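Local coordinates for protein MIPZ (Caulobacter crescentus, PDB 2XJ9) that is an ATPase that positions the division plane in this bacterium, inhibiting cell division through a gradient built on localized dimerization and nucleoid binding, at residues P132-G144 with N195-A207. The protein carries 1 engineered substitution. Sequence-based numbering, arbitrary orientation.
Sequences PMNDSFVDFDMLG and NRKRLEDRLNALA. With AGS (phosphothiophosphoric acid-adenylate ester), chain F.
Leu199 of helix 194-210 sets one methyl, CD1, against the rings of Phe137 and Phe140 and the other, CD2, against Asp135. CD1 lies over one face of the Phe137 ring, displaced toward its rim, and also packs 3.7 Å from CD2 of Phe140; Leu199 CD2 lies 3.5 Å from Asp135 OD2. Asp135 forms a salt bridge with Arg196, whose NH2 makes a weak hydrogen bond to OD1 at 3.4 Å; the two side chains cross at about a right angle. Phe137 sits as a knob in the hole formed by Asn195, Arg198, Leu199 and Arg202, with Asn195 ND2 in the ring plane at its edge, 3.6 Å from CD1 of Phe137. One turn on, Phe140 repeats the knob-into-hole packing. With CG anti to the backbone N (chi1 -178°), its ring extends toward the helix, where Leu203 CD1 meets the edge 3.8 Å from Phe140 CE2. Phe140 and Leu206 come from opposite directions.

On the nucleotide side, Ser136 caps the short helix, its OG accepting from Val138 N, and bonds O2' of AGS at 2.6 Å. Asp139 OD1 accepts from O3' of AGS at 2.7 Å, while its OD2 takes both N and ND2 of Asn134. An alanine at Asp139 is likely to leave the ribose O3' without this acceptor and Asn134 N and ND2 without their shared one. The contact joins helix 194-210 to the segment after strand 128-134, which carries the ribose-binding Ser136 and Asp139, in the P-loop NTPase fold of the nucleotide-bound MipZ dimer.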
loop_
_atom_site.group_PDB
_atom_site.type_symbol
_atom_site.label_atom_id
_atom_site.label_comp_id
_atom_site.label_asym_id
_atom_site.label_seq_id
_atom_site.Cartn_x
_atom_site.Cartn_y
_atom_site.Cartn_z
ATOM N N PRO A 132 3.563 -7.700 8.170
ATOM C CA PRO A 132 3.096 -8.457 7.019
ATOM C C PRO A 132 3.714 -7.876 5.788
ATOM O O PRO A 132 3.889 -6.677 5.752
ATOM C CB PRO A 132 1.613 -8.144 6.999
ATOM C CG PRO A 132 1.553 -6.760 7.490
ATOM C CD PRO A 132 2.617 -6.641 8.543
ATOM N N MET A 133 4.043 -8.693 4.801
ATOM C CA MET A 133 4.536 -8.156 3.549
ATOM C C MET A 133 4.025 -8.955 2.345
ATOM O O MET A 133 3.595 -10.106 2.485
ATOM C CB MET A 133 6.058 -8.152 3.541
ATOM C CG MET A 133 6.677 -9.490 3.204
ATOM S SD MET A 133 8.482 -9.414 3.165
ATOM C CE MET A 133 8.793 -8.460 1.680
ATOM N N ASN A 134 4.065 -8.334 1.164
ATOM C CA ASN A 134 3.744 -9.036 -0.065
ATOM C C ASN A 134 4.910 -9.913 -0.469
ATOM O O ASN A 134 6.076 -9.597 -0.224
ATOM C CB ASN A 134 3.445 -8.073 -1.214
ATOM C CG ASN A 134 2.112 -7.353 -1.066
ATOM O OD1 ASN A 134 1.053 -7.945 -1.235
ATOM N ND2 ASN A 134 2.167 -6.050 -0.795
ATOM N N ASP A 135 4.570 -11.018 -1.103
ATOM C CA ASP A 135 5.523 -11.929 -1.698
ATOM C C ASP A 135 6.114 -11.253 -2.941
ATOM O O ASP A 135 5.657 -11.461 -4.056
ATOM C CB ASP A 135 4.748 -13.175 -2.086
ATOM C CG ASP A 135 5.628 -14.319 -2.436
ATOM O OD1 ASP A 135 5.228 -15.105 -3.333
ATOM O OD2 ASP A 135 6.701 -14.441 -1.810
ATOM N N SER A 136 7.121 -10.417 -2.750
ATOM C CA SER A 136 7.535 -9.532 -3.822
ATOM C C SER A 136 8.794 -8.761 -3.445
ATOM O O SER A 136 8.921 -8.268 -2.324
ATOM C CB SER A 136 6.408 -8.541 -4.132
ATOM O OG SER A 136 6.862 -7.477 -4.955
ATOM N N PHE A 137 9.710 -8.644 -4.401
ATOM C CA PHE A 137 10.932 -7.923 -4.185
ATOM C C PHE A 137 10.748 -6.419 -4.017
ATOM O O PHE A 137 11.591 -5.730 -3.440
ATOM C CB PHE A 137 11.886 -8.234 -5.296
ATOM C CG PHE A 137 12.693 -9.455 -5.035
ATOM C CD1 PHE A 137 12.398 -10.651 -5.664
ATOM C CD2 PHE A 137 13.741 -9.418 -4.125
ATOM C CE1 PHE A 137 13.151 -11.784 -5.404
ATOM C CE2 PHE A 137 14.501 -10.553 -3.875
ATOM C CZ PHE A 137 14.197 -11.739 -4.509
ATOM N N VAL A 138 9.631 -5.920 -4.510
ATOM C CA VAL A 138 9.271 -4.529 -4.335
ATOM C C VAL A 138 9.031 -4.248 -2.862
ATOM O O VAL A 138 9.519 -3.257 -2.334
ATOM C CB VAL A 138 8.017 -4.187 -5.163
ATOM C CG1 VAL A 138 7.627 -2.729 -4.989
ATOM C CG2 VAL A 138 8.265 -4.505 -6.616
ATOM N N ASP A 139 8.289 -5.129 -2.194
ATOM C CA ASP A 139 8.098 -5.003 -0.742
ATOM C C ASP A 139 9.411 -5.239 -0.021
ATOM O O ASP A 139 9.793 -4.463 0.822
ATOM C CB ASP A 139 7.048 -5.986 -0.216
ATOM C CG ASP A 139 5.623 -5.594 -0.594
ATOM O OD1 ASP A 139 5.391 -5.030 -1.671
ATOM O OD2 ASP A 139 4.708 -5.865 0.194
ATOM N N PHE A 140 10.101 -6.310 -0.387
ATOM C CA PHE A 140 11.313 -6.701 0.290
ATOM C C PHE A 140 12.347 -5.588 0.381
ATOM O O PHE A 140 13.211 -5.611 1.252
ATOM C CB PHE A 140 11.939 -7.891 -0.403
ATOM C CG PHE A 140 13.174 -8.393 0.279
ATOM C CD1 PHE A 140 14.429 -8.025 -0.159
ATOM C CD2 PHE A 140 13.082 -9.234 1.362
ATOM C CE1 PHE A 140 15.561 -8.501 0.465
ATOM C CE2 PHE A 140 14.214 -9.706 1.985
ATOM C CZ PHE A 140 15.447 -9.338 1.546
ATOM N N ASP A 141 12.267 -4.614 -0.517
ATOM C CA ASP A 141 13.301 -3.583 -0.595
ATOM C C ASP A 141 13.254 -2.585 0.563
ATOM O O ASP A 141 14.176 -1.795 0.746
ATOM C CB ASP A 141 13.182 -2.827 -1.912
ATOM C CG ASP A 141 14.362 -1.922 -2.160
ATOM O OD1 ASP A 141 14.136 -0.717 -2.421
ATOM O OD2 ASP A 141 15.509 -2.418 -2.094
ATOM N N MET A 142 12.162 -2.601 1.324
ATOM C CA MET A 142 12.049 -1.782 2.534
ATOM C C MET A 142 12.571 -2.521 3.770
ATOM O O MET A 142 12.802 -1.913 4.826
ATOM C CB MET A 142 10.613 -1.274 2.741
ATOM C CG MET A 142 10.191 -0.237 1.679
ATOM S SD MET A 142 11.260 1.242 1.691
ATOM C CE MET A 142 10.801 1.984 3.268
ATOM N N LEU A 143 12.783 -3.828 3.629
ATOM C CA LEU A 143 13.472 -4.572 4.685
ATOM C C LEU A 143 14.991 -4.688 4.452
ATOM O O LEU A 143 15.768 -4.447 5.363
ATOM C CB LEU A 143 12.809 -5.936 4.910
ATOM C CG LEU A 143 11.305 -5.824 5.200
ATOM C CD1 LEU A 143 10.615 -7.151 5.150
ATOM C CD2 LEU A 143 11.066 -5.156 6.546
ATOM N N GLY A 144 15.413 -5.013 3.237
ATOM C CA GLY A 144 16.818 -5.210 2.954
ATOM C C GLY A 144 17.183 -4.978 1.500
ATOM O O GLY A 144 16.393 -5.244 0.591
ATOM N N ASN A 195 9.796 -17.278 -8.004
ATOM C CA ASN A 195 9.890 -16.007 -7.267
ATOM C C ASN A 195 9.735 -16.211 -5.747
ATOM O O ASN A 195 10.446 -15.576 -4.945
ATOM C CB ASN A 195 8.878 -14.967 -7.810
ATOM C CG ASN A 195 9.143 -13.526 -7.293
ATOM O OD1 ASN A 195 8.241 -12.857 -6.761
ATOM N ND2 ASN A 195 10.381 -13.050 -7.465
ATOM N N ARG A 196 8.821 -17.113 -5.362
ATOM C CA ARG A 196 8.580 -17.426 -3.944
ATOM C C ARG A 196 9.795 -18.085 -3.294
ATOM O O ARG A 196 9.982 -18.025 -2.077
ATOM C CB ARG A 196 7.353 -18.325 -3.783
ATOM C CG ARG A 196 7.009 -18.643 -2.332
ATOM C CD ARG A 196 5.546 -18.337 -2.027
ATOM N NE ARG A 196 4.652 -19.324 -2.632
ATOM C CZ ARG A 196 3.530 -19.036 -3.294
ATOM N NH1 ARG A 196 2.802 -20.028 -3.798
ATOM N NH2 ARG A 196 3.129 -17.772 -3.453
ATOM N N LYS A 197 10.625 -18.703 -4.120
ATOM C CA LYS A 197 11.825 -19.347 -3.635
ATOM C C LYS A 197 12.972 -18.339 -3.517
ATOM O O LYS A 197 13.568 -18.187 -2.444
ATOM C CB LYS A 197 12.207 -20.484 -4.576
ATOM C CG LYS A 197 12.958 -21.586 -3.885
ATOM C CD LYS A 197 14.096 -21.015 -3.063
ATOM C CE LYS A 197 14.963 -22.140 -2.548
ATOM N NZ LYS A 197 15.250 -23.101 -3.655
ATOM N N ARG A 198 13.281 -17.650 -4.616
ATOM C CA ARG A 198 14.356 -16.665 -4.583
ATOM C C ARG A 198 14.135 -15.741 -3.396
ATOM O O ARG A 198 15.091 -15.333 -2.730
ATOM C CB ARG A 198 14.399 -15.830 -5.859
ATOM C CG ARG A 198 14.541 -16.608 -7.150
ATOM C CD ARG A 198 14.933 -15.660 -8.292
ATOM N NE ARG A 198 14.067 -15.761 -9.435
ATOM C CZ ARG A 198 14.335 -15.998 -10.719
ATOM N NH1 ARG A 198 15.540 -16.208 -11.244
ATOM N NH2 ARG A 198 13.277 -16.013 -11.504
ATOM N N LEU A 199 12.867 -15.419 -3.137
ATOM C CA LEU A 199 12.533 -14.477 -2.084
ATOM C C LEU A 199 12.752 -15.150 -0.745
ATOM O O LEU A 199 13.386 -14.579 0.141
ATOM C CB LEU A 199 11.102 -13.936 -2.242
ATOM C CG LEU A 199 10.567 -12.830 -1.327
ATOM C CD1 LEU A 199 11.606 -11.774 -0.967
ATOM C CD2 LEU A 199 9.383 -12.181 -2.001
ATOM N N GLU A 200 12.270 -16.380 -0.607
ATOM C CA GLU A 200 12.349 -17.059 0.683
ATOM C C GLU A 200 13.781 -17.178 1.184
ATOM O O GLU A 200 14.028 -17.104 2.376
ATOM C CB GLU A 200 11.682 -18.423 0.639
ATOM C CG GLU A 200 11.698 -19.138 1.979
ATOM C CD GLU A 200 10.797 -20.361 2.005
ATOM O OE1 GLU A 200 9.767 -20.357 1.286
ATOM O OE2 GLU A 200 11.123 -21.324 2.742
ATOM N N ASP A 201 14.724 -17.341 0.269
ATOM C CA ASP A 201 16.129 -17.377 0.653
ATOM C C ASP A 201 16.561 -16.066 1.302
ATOM O O ASP A 201 17.085 -16.073 2.415
ATOM C CB ASP A 201 17.028 -17.667 -0.551
ATOM C CG ASP A 201 16.705 -18.997 -1.218
ATOM O OD1 ASP A 201 16.766 -19.060 -2.472
ATOM O OD2 ASP A 201 16.395 -19.976 -0.494
ATOM N N ARG A 202 16.367 -14.942 0.609
ATOM C CA ARG A 202 16.808 -13.655 1.138
ATOM C C ARG A 202 16.086 -13.399 2.458
ATOM O O ARG A 202 16.644 -12.832 3.398
ATOM C CB ARG A 202 16.491 -12.512 0.169
ATOM C CG ARG A 202 16.768 -12.774 -1.293
ATOM C CD ARG A 202 18.253 -12.984 -1.598
ATOM N NE ARG A 202 18.453 -14.322 -2.143
ATOM C CZ ARG A 202 18.428 -14.617 -3.441
ATOM N NH1 ARG A 202 18.243 -13.649 -4.327
ATOM N NH2 ARG A 202 18.597 -15.875 -3.852
ATOM N N LEU A 203 14.828 -13.814 2.511
ATOM C CA LEU A 203 14.013 -13.589 3.683
ATOM C C LEU A 203 14.677 -14.204 4.911
ATOM O O LEU A 203 14.663 -13.626 5.997
ATOM C CB LEU A 203 12.635 -14.196 3.477
ATOM C CG LEU A 203 11.512 -13.323 4.009
ATOM C CD1 LEU A 203 11.994 -11.894 4.135
ATOM C CD2 LEU A 203 10.337 -13.416 3.061
ATOM N N ASN A 204 15.257 -15.383 4.737
ATOM C CA ASN A 204 15.935 -16.052 5.838
ATOM C C ASN A 204 17.262 -15.390 6.175
ATOM O O ASN A 204 17.572 -15.167 7.345
ATOM C CB ASN A 204 16.140 -17.539 5.534
ATOM C CG ASN A 204 14.829 -18.296 5.446
ATOM O OD1 ASN A 204 13.896 -18.022 6.198
ATOM N ND2 ASN A 204 14.749 -19.247 4.519
ATOM N N ALA A 205 18.043 -15.075 5.148
ATOM C CA ALA A 205 19.365 -14.494 5.353
ATOM C C ALA A 205 19.217 -13.237 6.174
ATOM O O ALA A 205 19.964 -13.016 7.128
ATOM C CB ALA A 205 20.020 -14.178 4.025
ATOM N N LEU A 206 18.227 -12.430 5.791
ATOM C CA LEU A 206 17.935 -11.164 6.448
ATOM C C LEU A 206 17.523 -11.354 7.895
ATOM O O LEU A 206 17.899 -10.566 8.754
ATOM C CB LEU A 206 16.832 -10.433 5.696
ATOM C CG LEU A 206 16.565 -9.002 6.156
ATOM C CD1 LEU A 206 17.842 -8.229 6.121
ATOM C CD2 LEU A 206 15.531 -8.348 5.243
ATOM N N ALA A 207 16.741 -12.394 8.159
ATOM C CA ALA A 207 16.298 -12.692 9.514
ATOM C C ALA A 207 17.505 -12.813 10.445
ATOM O O ALA A 207 17.544 -12.202 11.512
ATOM C CB ALA A 207 15.456 -13.964 9.529
HETATM P PG AGS F . 3.146 2.496 -2.207
HETATM S S1G AGS F . 3.878 3.368 -3.196
HETATM O O2G AGS F . 1.953 3.110 -1.469
HETATM O O3G AGS F . 4.070 1.733 -1.292
HETATM P PB AGS F . 2.285 1.310 -4.734
HETATM O O1B AGS F . 0.934 1.927 -4.945
HETATM O O2B AGS F . 3.558 1.848 -5.313
HETATM O O3B AGS F . 2.502 1.310 -3.119
HETATM P PA AGS F . 3.181 -1.123 -5.824
HETATM O O1A AGS F . 3.127 -0.626 -7.238
HETATM O O2A AGS F . 4.518 -1.272 -5.156
HETATM O O3A AGS F . 2.101 -0.249 -5.017
HETATM O "O5'" AGS F . 2.468 -2.555 -5.750
HETATM C "C5'" AGS F . 2.120 -3.169 -4.518
HETATM C "C4'" AGS F . 2.631 -4.618 -4.541
HETATM O "O4'" AGS F . 1.907 -5.346 -5.511
HETATM C "C3'" AGS F . 4.091 -4.792 -4.935
HETATM O "O3'" AGS F . 4.704 -5.854 -4.183
HETATM C "C2'" AGS F . 4.086 -5.197 -6.386
HETATM O "O2'" AGS F . 5.118 -6.152 -6.430
HETATM C "C1'" AGS F . 2.759 -5.883 -6.537
HETATM N N9 AGS F . 1.887 -5.733 -7.744
HETATM C C8 AGS F . 1.207 -4.618 -8.054
HETATM N N7 AGS F . 0.434 -4.830 -9.136
HETATM C C5 AGS F . 0.584 -6.110 -9.532
HETATM C C6 AGS F . 0.025 -6.958 -10.623
HETATM N N6 AGS F . -0.871 -6.464 -11.517
HETATM N N1 AGS F . 0.448 -8.242 -10.674
HETATM C C2 AGS F . 1.339 -8.735 -9.772
HETATM N N3 AGS F . 1.879 -8.026 -8.762
HETATM C C4 AGS F . 1.536 -6.718 -8.597
HETATM O O HOH W 1 9.516 -9.727 -6.771
#